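PDB 3VA7: KLLA0E08119p from Kluyveromyces lactis, which is the urea carboxylase part of a longer enzyme and probably uses ATP, bicarbonate and biotin to turn urea into urea-1-carboxylate. Local coordinates for residues Q383-S388 / W1054-I1059. Sequence-based numbering, arbitrary orientation.
Sequences QLTSVS and WDKLVI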
ATOM      1  N   GLN A 383       2.417   7.640  -4.626  1.00 35.50           N
ATOM      2  CA  GLN A 383       3.216   6.539  -5.171  1.00 33.80           C
ATOM      3  C   GLN A 383       2.465   5.665  -6.160  1.00 33.57           C
ATOM      4  O   GLN A 383       1.378   5.154  -5.847  1.00 34.18           O
ATOM      5  CB  GLN A 383       3.789   5.648  -4.081  1.00 32.83           C
ATOM      6  CG  GLN A 383       4.855   4.812  -4.642  1.00 30.91           C
ATOM      7  CD  GLN A 383       5.567   3.968  -3.631  1.00 28.94           C
ATOM      8  OE1 GLN A 383       6.769   3.715  -3.777  1.00 26.30           O
ATOM      9  NE2 GLN A 383       4.847   3.486  -2.630  1.00 24.43           N
ATOM     10  N   LEU A 384       3.049   5.490  -7.344  1.00 32.31           N
ATOM     11  CA  LEU A 384       2.483   4.603  -8.321  1.00 32.10           C
ATOM     12  C   LEU A 384       2.726   3.166  -7.868  1.00 32.87           C
ATOM     13  O   LEU A 384       3.807   2.802  -7.419  1.00 33.12           O
ATOM     14  CB  LEU A 384       3.026   4.857  -9.731  1.00 30.66           C
ATOM     15  CG  LEU A 384       2.757   6.259 -10.259  1.00 29.34           C
ATOM     16  CD1 LEU A 384       3.276   6.381 -11.644  1.00 25.30           C
ATOM     17  CD2 LEU A 384       1.279   6.677 -10.185  1.00 26.88           C
ATOM     18  N   THR A 385       1.700   2.353  -8.031  1.00 33.29           N
ATOM     19  CA  THR A 385       1.593   1.095  -7.352  1.00 33.60           C
ATOM     20  C   THR A 385       1.624  -0.030  -8.372  1.00 33.67           C
ATOM     21  O   THR A 385       1.918  -1.210  -8.070  1.00 34.41           O
ATOM     22  CB  THR A 385       0.272   1.146  -6.522  1.00 34.20           C
ATOM     23  OG1 THR A 385       0.585   1.041  -5.122  1.00 33.31           O
ATOM     24  CG2 THR A 385      -0.815   0.165  -7.005  1.00 32.93           C
ATOM     25  N   SER A 386       1.308   0.350  -9.592  1.00 32.41           N
ATOM     26  CA  SER A 386       1.310  -0.571 -10.683  1.00 32.91           C
ATOM     27  C   SER A 386       1.275   0.319 -11.929  1.00 31.29           C
ATOM     28  O   SER A 386       0.523   1.301 -12.017  1.00 31.65           O
ATOM     29  CB  SER A 386       0.115  -1.545 -10.566  1.00 33.75           C
ATOM     30  OG  SER A 386      -0.390  -1.891 -11.859  1.00 39.06           O
ATOM     31  N   VAL A 387       2.119   0.007 -12.884  1.00 29.71           N
ATOM     32  CA  VAL A 387       2.240   0.861 -14.056  1.00 28.14           C
ATOM     33  C   VAL A 387       2.364  -0.053 -15.263  1.00 27.96           C
ATOM     34  O   VAL A 387       3.340  -0.749 -15.416  1.00 26.70           O
ATOM     35  CB  VAL A 387       3.477   1.830 -13.946  1.00 28.20           C
ATOM     36  CG1 VAL A 387       3.623   2.621 -15.199  1.00 25.40           C
ATOM     37  CG2 VAL A 387       3.371   2.782 -12.707  1.00 24.82           C
ATOM     38  N   SER A 388       1.338  -0.093 -16.089  1.00 29.22           N
ATOM     39  CA  SER A 388       1.443  -0.839 -17.334  1.00 30.86           C
ATOM     40  C   SER A 388       1.108  -0.045 -18.612  1.00 30.79           C
ATOM     41  O   SER A 388       0.091   0.677 -18.674  1.00 30.72           O
ATOM     42  CB  SER A 388       0.613  -2.110 -17.256  1.00 31.22           C
ATOM     43  OG  SER A 388       1.160  -3.059 -18.169  1.00 35.03           O
ATOM     44  N   TRP A1054       9.972  -6.227   4.124  1.00 21.93           N
ATOM     45  CA  TRP A1054       8.852  -6.403   3.199  1.00 22.57           C
ATOM     46  C   TRP A1054       8.863  -5.328   2.142  1.00 22.78           C
ATOM     47  O   TRP A1054       8.817  -4.156   2.469  1.00 24.63           O
ATOM     48  CB  TRP A1054       7.552  -6.314   3.956  1.00 22.41           C
ATOM     49  CG  TRP A1054       6.308  -6.234   3.113  1.00 21.62           C
ATOM     50  CD1 TRP A1054       5.652  -5.090   2.675  1.00 20.80           C
ATOM     51  CD2 TRP A1054       5.514  -7.354   2.656  1.00 21.19           C
ATOM     52  NE1 TRP A1054       4.503  -5.447   1.985  1.00 19.36           N
ATOM     53  CE2 TRP A1054       4.409  -6.819   1.942  1.00 18.30           C
ATOM     54  CE3 TRP A1054       5.650  -8.762   2.766  1.00 18.72           C
ATOM     55  CZ2 TRP A1054       3.452  -7.638   1.327  1.00 20.16           C
ATOM     56  CZ3 TRP A1054       4.672  -9.570   2.180  1.00 20.59           C
ATOM     57  CH2 TRP A1054       3.584  -9.000   1.464  1.00 19.01           C
ATOM     58  N   ASP A1055       8.888  -5.710   0.883  1.00 22.43           N
ATOM     59  CA  ASP A1055       9.057  -4.775  -0.219  1.00 22.73           C
ATOM     60  C   ASP A1055       7.737  -4.864  -1.004  1.00 23.65           C
ATOM     61  O   ASP A1055       7.600  -5.607  -2.004  1.00 23.67           O
ATOM     62  CB  ASP A1055      10.311  -5.212  -1.004  1.00 22.28           C
ATOM     63  CG  ASP A1055      10.523  -4.473  -2.329  1.00 24.44           C
ATOM     64  OD1 ASP A1055       9.720  -3.561  -2.686  1.00 27.58           O
ATOM     65  OD2 ASP A1055      11.505  -4.836  -3.049  1.00 22.48           O
ATOM     66  N   LYS A1056       6.732  -4.137  -0.527  1.00 24.63           N
ATOM     67  CA  LYS A1056       5.361  -4.242  -1.093  1.00 25.65           C
ATOM     68  C   LYS A1056       5.309  -4.316  -2.635  1.00 25.66           C
ATOM     69  O   LYS A1056       4.586  -5.098  -3.224  1.00 25.44           O
ATOM     70  CB  LYS A1056       4.519  -3.053  -0.631  1.00 25.74           C
ATOM     71  CG  LYS A1056       3.115  -3.132  -1.115  1.00 25.72           C
ATOM     72  CD  LYS A1056       2.347  -1.973  -0.594  1.00 29.44           C
ATOM     73  CE  LYS A1056       2.331  -0.839  -1.587  1.00 27.82           C
ATOM     74  NZ  LYS A1056       1.986   0.398  -0.864  1.00 27.30           N
ATOM     75  N   LEU A1057       6.065  -3.460  -3.288  1.00 26.41           N
ATOM     76  CA  LEU A1057       6.028  -3.410  -4.733  1.00 26.67           C
ATOM     77  C   LEU A1057       7.233  -4.146  -5.353  1.00 26.94           C
ATOM     78  O   LEU A1057       7.481  -4.016  -6.574  1.00 26.85           O
ATOM     79  CB  LEU A1057       6.043  -1.953  -5.157  1.00 26.59           C
ATOM     80  CG  LEU A1057       4.964  -1.047  -4.555  1.00 24.84           C
ATOM     81  CD1 LEU A1057       5.121   0.440  -5.065  1.00 23.96           C
ATOM     82  CD2 LEU A1057       3.644  -1.595  -4.913  1.00 16.01           C
ATOM     83  N   VAL A1058       8.003  -4.876  -4.534  1.00 25.61           N
ATOM     84  CA  VAL A1058       9.124  -5.634  -5.085  1.00 26.83           C
ATOM     85  C   VAL A1058      10.020  -4.741  -5.975  1.00 27.48           C
ATOM     86  O   VAL A1058      10.415  -5.154  -7.058  1.00 26.85           O
ATOM     87  CB  VAL A1058       8.646  -6.872  -5.922  1.00 26.41           C
ATOM     88  CG1 VAL A1058       9.807  -7.880  -6.164  1.00 26.36           C
ATOM     89  CG2 VAL A1058       7.530  -7.612  -5.209  1.00 26.87           C
ATOM     90  N   ILE A1059      10.310  -3.521  -5.520  1.00 27.28           N
ATOM     91  CA  ILE A1059      11.148  -2.625  -6.263  1.00 27.66           C
ATOM     92  C   ILE A1059      12.554  -2.520  -5.629  1.00 28.53           C
ATOM     93  O   ILE A1059      13.424  -1.772  -6.090  1.00 27.67           O
ATOM     94  CB  ILE A1059      10.511  -1.183  -6.339  1.00 28.79           C
ATOM     95  CG1 ILE A1059      10.024  -0.693  -4.974  1.00 27.64           C
ATOM     96  CG2 ILE A1059       9.352  -1.047  -7.368  1.00 28.02           C
ATOM     97  CD1 ILE A1059      10.043   0.831  -4.887  1.00 22.99           C
TER
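With CG anti to its carbonyl carbon (chi1 -54°), L1057 sends its two methyls across to 383-388, while Q383, whose CG lies anti to the backbone N (chi1 -164°), extends from the opposite direction to meet it. CD1 of L1057 lies 3.8 Å from CD of Q383, packing against the side-chain amide, and also reaches the backbone, 3.6 Å from O of L384. CD2 sits 3.6 Å from O of T385, whose side chain crosses that of L1057 at about a right angle. No hydrogen bond joins the two segments, so the contact rests on this leucine fitting against main-chain carbonyls and the glutamine. It links two regions far apart in sequence: 383-388, in the biotin carboxylase C-terminal region, where T385 and S386 form a classic beta bulge opposite Y440, and the loop 1054-1059 of the carboxyltransferase region. The loop presents L1057 from a type I turn spanning D1055 to V1058, closed by V1058 N to D1055 O at 2.7 Å. D1055 OD1 accepts a hydrogen bond from N of I1059 (2.9 Å) on its syn side, and OD2 binds H1062 and the backbone of G1060. Shortening L1057 to an alanine removes both methyls and is likely to open a gap beside the Q383 side chain and the L384 and T385 carbonyls. K1056, next to L1057 in the turn, hydrogen-bonds through NZ to the backbone O of N612.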